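Long-range contacts in surface glycan binding protein B (PDB 6E57), which binds mixed-linkage beta-glucan at the bacterial cell surface, probably as a step in capturing the polysaccharide for uptake by a gut Bacteroides: residues D276-T282 / T301-V307; S348-Y354 / G385-L391. All blocks are in the same frame, centred on the assembly; numbering follows the deposited sequence.

Contact 1: D276-T282 / T301-V307; sequences DGSYTMT and TEQTVTV
The Tyr279 ring has the carbonyl oxygen of Val305 at its edge, near the ring plane, while Val307 approaches obliquely, its CG2 methyl 3.7 Å from CD2. Tyr279 CG stands beside its own backbone N (chi1 -65°), which slants the ring back toward the start of its own strand, with the CD2 side next to Val307, the two side chains meeting at about a right angle. The phenol oxygen is hydrogen-bonded to the carbonyl of Ser275, just before the strand, which fixes that end of the ring. The other flat group, the Gln303 amide, is turned away from the partner strand: OE1 takes a hydrogen bond from Asn295 ND2, and NE2 makes a weak one to Thr304 O. What Gln303 offers across the contact is its CG, 3.7 Å from Met281 CE. Met281 bends at its last torsion (chi3 58°), and this brings the same methyl 3.7 Å from Val305 CG2. Trp236 touches both Met281 and Val305.

Strands 277-285 and 299-315 are antiparallel neighbours in a beta-rich domain, consistent with the immunoglobulin-like modules of such surface proteins. Six main-chain hydrogen bonds join them here, two in each of the pairs Gly277–Val307, Tyr279–Val305 and Met281–Gln303. Val305 N to Tyr279 O, 2.8 Å long, is nearly straight at 171°; Gly277 N to Val307 O is longer, at 3.2 Å. Tyr279, Met281, Gln303, Val305 and Val307 point to one face, where Trp236 and Phe293 pack against Met281. The other face carries Ser278, Thr280, Thr304 and Thr306 and is largely solvent-exposed. At the far end of the pairing, Thr280 CG2 leans against Glu302 CG at 4.1 Å, and Thr282 lies alongside the same glutamate, its CG2 4.0 Å from Glu302 CG.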
loop_
_atom_site.group_PDB
_atom_site.type_symbol
_atom_site.label_atom_id
_atom_site.label_comp_id
_atom_site.label_asym_id
_atom_site.label_seq_id
_atom_site.Cartn_x
_atom_site.Cartn_y
_atom_site.Cartn_z
ATOM N N ASP A 276 25.684 -5.281 9.405
ATOM C CA ASP A 276 24.565 -4.354 9.554
ATOM C C ASP A 276 24.820 -3.119 8.676
ATOM O O ASP A 276 25.912 -2.547 8.702
ATOM C CB ASP A 276 24.341 -4.004 11.028
ATOM C CG ASP A 276 23.963 -5.202 11.886
ATOM O OD1 ASP A 276 24.248 -6.345 11.461
ATOM O OD2 ASP A 276 23.377 -4.987 12.967
ATOM N N GLY A 277 23.808 -2.734 7.886
ATOM C CA GLY A 277 23.899 -1.597 6.969
ATOM C C GLY A 277 22.895 -1.694 5.832
ATOM O O GLY A 277 21.995 -2.537 5.861
ATOM N N SER A 278 23.065 -0.813 4.834
ATOM C CA SER A 278 22.207 -0.728 3.642
ATOM C C SER A 278 22.867 -1.455 2.465
ATOM O O SER A 278 24.074 -1.348 2.268
ATOM C CB SER A 278 21.920 0.704 3.281
ATOM O OG SER A 278 20.995 1.274 4.191
ATOM N N TYR A 279 22.060 -2.170 1.676
ATOM C CA TYR A 279 22.567 -2.948 0.552
ATOM C C TYR A 279 21.613 -2.849 -0.641
ATOM O O TYR A 279 20.410 -2.655 -0.476
ATOM C CB TYR A 279 22.770 -4.407 0.963
ATOM C CG TYR A 279 23.831 -4.605 2.011
ATOM C CD1 TYR A 279 25.171 -4.684 1.663
ATOM C CD2 TYR A 279 23.501 -4.683 3.354
ATOM C CE1 TYR A 279 26.156 -4.855 2.622
ATOM C CE2 TYR A 279 24.473 -4.855 4.325
ATOM C CZ TYR A 279 25.806 -4.942 3.958
ATOM O OH TYR A 279 26.771 -5.112 4.907
ATOM N N THR A 280 22.187 -3.003 -1.837
ATOM C CA THR A 280 21.444 -3.084 -3.080
ATOM C C THR A 280 21.040 -4.541 -3.329
ATOM O O THR A 280 21.867 -5.440 -3.201
ATOM C CB THR A 280 22.281 -2.550 -4.248
ATOM O OG1 THR A 280 22.620 -1.192 -3.968
ATOM C CG2 THR A 280 21.560 -2.636 -5.574
ATOM N N MET A 281 19.765 -4.753 -3.679
ATOM C CA MET A 281 19.260 -6.049 -4.133
ATOM C C MET A 281 18.807 -5.916 -5.593
ATOM O O MET A 281 18.121 -4.960 -5.946
ATOM C CB MET A 281 18.088 -6.539 -3.273
ATOM C CG MET A 281 17.339 -7.730 -3.872
ATOM S SD MET A 281 16.286 -8.637 -2.689
ATOM C CE MET A 281 15.208 -7.328 -2.117
ATOM N N THR A 282 19.226 -6.878 -6.423
ATOM C CA THR A 282 18.714 -7.072 -7.778
ATOM C C THR A 282 18.262 -8.529 -7.911
ATOM O O THR A 282 18.393 -9.305 -6.969
ATOM C CB THR A 282 19.769 -6.719 -8.833
ATOM O OG1 THR A 282 20.869 -7.611 -8.656
ATOM C CG2 THR A 282 20.243 -5.285 -8.742
ATOM N N THR A 301 14.944 -1.526 -10.888
ATOM C CA THR A 301 15.586 -2.846 -10.968
ATOM C C THR A 301 16.542 -3.040 -9.783
ATOM O O THR A 301 17.184 -4.083 -9.680
ATOM C CB THR A 301 16.302 -3.039 -12.310
ATOM O OG1 THR A 301 17.202 -1.948 -12.501
ATOM C CG2 THR A 301 15.343 -3.123 -13.476
ATOM N N GLU A 302 16.603 -2.037 -8.893
ATOM C CA GLU A 302 17.448 -2.029 -7.706
ATOM C C GLU A 302 16.583 -1.709 -6.483
ATOM O O GLU A 302 15.803 -0.772 -6.512
ATOM C CB GLU A 302 18.572 -1.000 -7.849
ATOM C CG GLU A 302 19.586 -1.355 -8.923
ATOM C CD GLU A 302 20.758 -0.398 -9.069
ATOM O OE1 GLU A 302 20.933 0.464 -8.181
ATOM O OE2 GLU A 302 21.498 -0.519 -10.071
ATOM N N GLN A 303 16.754 -2.504 -5.421
ATOM C CA GLN A 303 16.032 -2.376 -4.153
ATOM C C GLN A 303 17.040 -2.113 -3.025
ATOM O O GLN A 303 18.067 -2.791 -2.935
ATOM C CB GLN A 303 15.243 -3.660 -3.882
ATOM C CG GLN A 303 14.594 -3.726 -2.504
ATOM C CD GLN A 303 13.355 -2.874 -2.406
ATOM O OE1 GLN A 303 12.601 -2.725 -3.366
ATOM N NE2 GLN A 303 13.131 -2.313 -1.230
ATOM N N THR A 304 16.732 -1.136 -2.165
ATOM C CA THR A 304 17.540 -0.849 -0.988
ATOM C C THR A 304 17.022 -1.708 0.172
ATOM O O THR A 304 15.843 -1.628 0.533
ATOM C CB THR A 304 17.547 0.653 -0.673
ATOM O OG1 THR A 304 18.202 1.315 -1.756
ATOM C CG2 THR A 304 18.256 0.991 0.619
ATOM N N VAL A 305 17.919 -2.538 0.724
ATOM C CA VAL A 305 17.619 -3.462 1.814
ATOM C C VAL A 305 18.451 -3.050 3.028
ATOM O O VAL A 305 19.671 -2.944 2.927
ATOM C CB VAL A 305 17.937 -4.920 1.424
ATOM C CG1 VAL A 305 17.536 -5.898 2.516
ATOM C CG2 VAL A 305 17.303 -5.306 0.101
ATOM N N THR A 306 17.779 -2.829 4.162
ATOM C CA THR A 306 18.442 -2.658 5.445
ATOM C C THR A 306 18.567 -4.031 6.115
ATOM O O THR A 306 17.567 -4.713 6.341
ATOM C CB THR A 306 17.703 -1.645 6.328
ATOM O OG1 THR A 306 17.772 -0.386 5.663
ATOM C CG2 THR A 306 18.297 -1.516 7.714
ATOM N N VAL A 307 19.810 -4.424 6.412
ATOM C CA VAL A 307 20.107 -5.684 7.070
ATOM C C VAL A 307 20.544 -5.389 8.511
ATOM O O VAL A 307 21.241 -4.404 8.772
ATOM C CB VAL A 307 21.174 -6.482 6.295
ATOM C CG1 VAL A 307 21.495 -7.806 6.969
ATOM C CG2 VAL A 307 20.760 -6.714 4.849
#

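Contact 2: S348-Y354 / G385-L391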
loop_
_atom_site.group_PDB
_atom_site.type_symbol
_atom_site.label_atom_id
_atom_site.label_comp_id
_atom_site.label_asym_id
_atom_site.label_seq_id
_atom_site.Cartn_x
_atom_site.Cartn_y
_atom_site.Cartn_z
ATOM N N SER A 348 16.759 0.465 18.846
ATOM C CA SER A 348 16.789 -0.981 18.692
ATOM C C SER A 348 15.382 -1.548 18.902
ATOM O O SER A 348 14.584 -0.982 19.656
ATOM C CB SER A 348 17.770 -1.599 19.644
ATOM O OG SER A 348 19.039 -0.981 19.519
ATOM N N THR A 349 15.105 -2.669 18.228
ATOM C CA THR A 349 13.813 -3.341 18.283
ATOM C C THR A 349 13.912 -4.569 19.190
ATOM O O THR A 349 14.622 -5.521 18.866
ATOM C CB THR A 349 13.343 -3.763 16.886
ATOM O OG1 THR A 349 13.417 -2.622 16.034
ATOM C CG2 THR A 349 11.931 -4.307 16.881
ATOM N N LEU A 350 13.195 -4.528 20.320
ATOM C CA LEU A 350 13.032 -5.681 21.192
ATOM C C LEU A 350 11.866 -6.516 20.657
ATOM O O LEU A 350 10.876 -5.956 20.187
ATOM C CB LEU A 350 12.767 -5.207 22.625
ATOM C CG LEU A 350 12.833 -6.291 23.700
ATOM C CD1 LEU A 350 14.271 -6.667 24.010
ATOM C CD2 LEU A 350 12.131 -5.840 24.968
ATOM N N LYS A 351 12.016 -7.845 20.718
ATOM C CA LYS A 351 10.992 -8.801 20.299
ATOM C C LYS A 351 10.797 -9.829 21.416
ATOM O O LYS A 351 11.763 -10.390 21.902
ATOM C CB LYS A 351 11.406 -9.503 19.001
ATOM C CG LYS A 351 10.459 -10.596 18.514
ATOM C CD LYS A 351 11.002 -11.411 17.354
ATOM C CE LYS A 351 11.106 -10.620 16.065
ATOM N NZ LYS A 351 11.677 -11.430 14.961
ATOM N N VAL A 352 9.541 -10.057 21.807
ATOM C CA VAL A 352 9.183 -11.090 22.772
ATOM C C VAL A 352 8.287 -12.113 22.067
ATOM O O VAL A 352 7.171 -11.772 21.664
ATOM C CB VAL A 352 8.470 -10.497 24.002
ATOM C CG1 VAL A 352 8.125 -11.576 25.020
ATOM C CG2 VAL A 352 9.286 -9.390 24.650
ATOM N N VAL A 353 8.789 -13.347 21.915
ATOM C CA VAL A 353 8.005 -14.465 21.391
ATOM C C VAL A 353 7.262 -15.111 22.565
ATOM O O VAL A 353 7.889 -15.588 23.509
ATOM C CB VAL A 353 8.880 -15.497 20.651
ATOM C CG1 VAL A 353 8.048 -16.635 20.070
ATOM C CG2 VAL A 353 9.727 -14.848 19.566
ATOM N N TYR A 354 5.927 -15.126 22.480
ATOM C CA TYR A 354 5.061 -15.577 23.565
ATOM C C TYR A 354 4.149 -16.694 23.047
ATOM O O TYR A 354 3.845 -16.746 21.863
ATOM C CB TYR A 354 4.247 -14.406 24.126
ATOM C CG TYR A 354 3.329 -13.748 23.126
ATOM C CD1 TYR A 354 3.775 -12.720 22.309
ATOM C CD2 TYR A 354 2.013 -14.160 22.983
ATOM C CE1 TYR A 354 2.941 -12.125 21.374
ATOM C CE2 TYR A 354 1.164 -13.568 22.062
ATOM C CZ TYR A 354 1.630 -12.549 21.252
ATOM O OH TYR A 354 0.795 -11.969 20.345
ATOM N N GLY A 385 2.238 -15.582 19.327
ATOM C CA GLY A 385 2.694 -14.480 18.495
ATOM C C GLY A 385 4.040 -13.920 18.921
ATOM O O GLY A 385 4.728 -14.470 19.785
ATOM N N GLU A 386 4.405 -12.809 18.275
ATOM C CA GLU A 386 5.623 -12.070 18.527
ATOM C C GLU A 386 5.239 -10.612 18.793
ATOM O O GLU A 386 4.553 -10.007 17.982
ATOM C CB GLU A 386 6.566 -12.162 17.324
ATOM C CG GLU A 386 6.713 -13.565 16.760
ATOM C CD GLU A 386 7.751 -13.721 15.659
ATOM O OE1 GLU A 386 8.313 -12.691 15.217
ATOM O OE2 GLU A 386 8.000 -14.876 15.243
ATOM N N TYR A 387 5.679 -10.075 19.935
ATOM C CA TYR A 387 5.499 -8.665 20.280
ATOM C C TYR A 387 6.807 -7.915 20.003
ATOM O O TYR A 387 7.832 -8.235 20.601
ATOM C CB TYR A 387 5.092 -8.531 21.750
ATOM C CG TYR A 387 4.525 -7.186 22.125
ATOM C CD1 TYR A 387 5.348 -6.109 22.402
ATOM C CD2 TYR A 387 3.156 -6.993 22.202
ATOM C CE1 TYR A 387 4.826 -4.870 22.737
ATOM C CE2 TYR A 387 2.618 -5.762 22.539
ATOM C CZ TYR A 387 3.455 -4.695 22.807
ATOM O OH TYR A 387 2.916 -3.486 23.145
ATOM N N THR A 388 6.773 -6.931 19.095
ATOM C CA THR A 388 7.941 -6.080 18.834
ATOM C C THR A 388 7.686 -4.674 19.394
ATOM O O THR A 388 6.566 -4.187 19.389
ATOM C CB THR A 388 8.310 -6.046 17.345
ATOM O OG1 THR A 388 7.190 -5.566 16.607
ATOM C CG2 THR A 388 8.722 -7.399 16.806
ATOM N N LEU A 389 8.757 -4.046 19.883
ATOM C CA LEU A 389 8.723 -2.721 20.475
ATOM C C LEU A 389 10.086 -2.059 20.269
ATOM O O LEU A 389 11.122 -2.654 20.581
ATOM C CB LEU A 389 8.403 -2.852 21.967
ATOM C CG LEU A 389 8.410 -1.546 22.763
ATOM C CD1 LEU A 389 7.150 -0.737 22.493
ATOM C CD2 LEU A 389 8.562 -1.820 24.252
ATOM N N ILE A 390 10.068 -0.829 19.752
ATOM C CA ILE A 390 11.270 -0.027 19.595
ATOM C C ILE A 390 11.564 0.653 20.935
ATOM O O ILE A 390 10.725 1.387 21.454
ATOM C CB ILE A 390 11.115 0.984 18.440
ATOM C CG1 ILE A 390 10.932 0.261 17.103
ATOM C CG2 ILE A 390 12.287 1.955 18.400
ATOM C CD1 ILE A 390 10.690 1.178 15.933
ATOM N N LEU A 391 12.758 0.384 21.477
ATOM C CA LEU A 391 13.222 0.955 22.732
ATOM C C LEU A 391 13.887 2.311 22.460
ATOM O O LEU A 391 15.000 2.372 21.937
ATOM C CB LEU A 391 14.201 -0.021 23.393
ATOM C CG LEU A 391 13.635 -1.401 23.721
ATOM C CD1 LEU A 391 14.719 -2.323 24.251
ATOM C CD2 LEU A 391 12.492 -1.296 24.717
#
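The Tyr354 ring lies over the main chain of Gly385, whose CA is 3.9 Å from the ring centroid and 27° off its normal, a CH-pi contact. The Gly385 carbonyl oxygen also sits over that face, toward the rim, while Tyr387 N meets the ring edge in plane. With CG set between the backbone N and carbonyl carbon (chi1 61°), the Tyr354 ring folds back across the partner strand, where glycine has no side chain in its way. Main-chain hydrogen bonds continue the pairing as an antiparallel ladder, from Gly385 N to Tyr354 O at 3.2 Å through to Leu391 N to Ser348 O at 2.9 Å.

On the opposite face Lys351 runs beside Thr388, its CG 4.0 Å from Thr388 CG2, and NZ reaches Glu386 OE1 in a long salt bridge of 3.6 Å. Further out, Phe381 packs edge-to-face on Tyr354, Leu367 touches Leu350, Tyr387 and Leu389, and strand 412-419 flanks 349-356 on its other edge. The stronger partner of Lys351 NZ is Glu310, in a salt bridge. Two acidic neighbours would probably favour the charged lysine, while seven main-chain bonds tie the strands and the long bridge to Glu386 is probably a weaker addition.

Contact 1 is complete before contact 2 begins along the chain; their centres lie 23 Å apart and their nearest atoms about 9 Å, without touching. Strand 299-315 connects them: its first part pairs with 277-285 in contact 1, and the strand, broken by a bulge or short loop, also pairs with 412-419, the neighbour of 349-356 in contact 2. Beta pairing thus runs from the module of contact 1 into the C-terminal, glycan-binding part. Trp322, Asp323, Asp326 and Lys331 of the glycan pocket follow contact 1 in sequence, and Tyr371 and Trp372 lie between the two segments of contact 2, so these strands are probably part of the framework that carries the pocket.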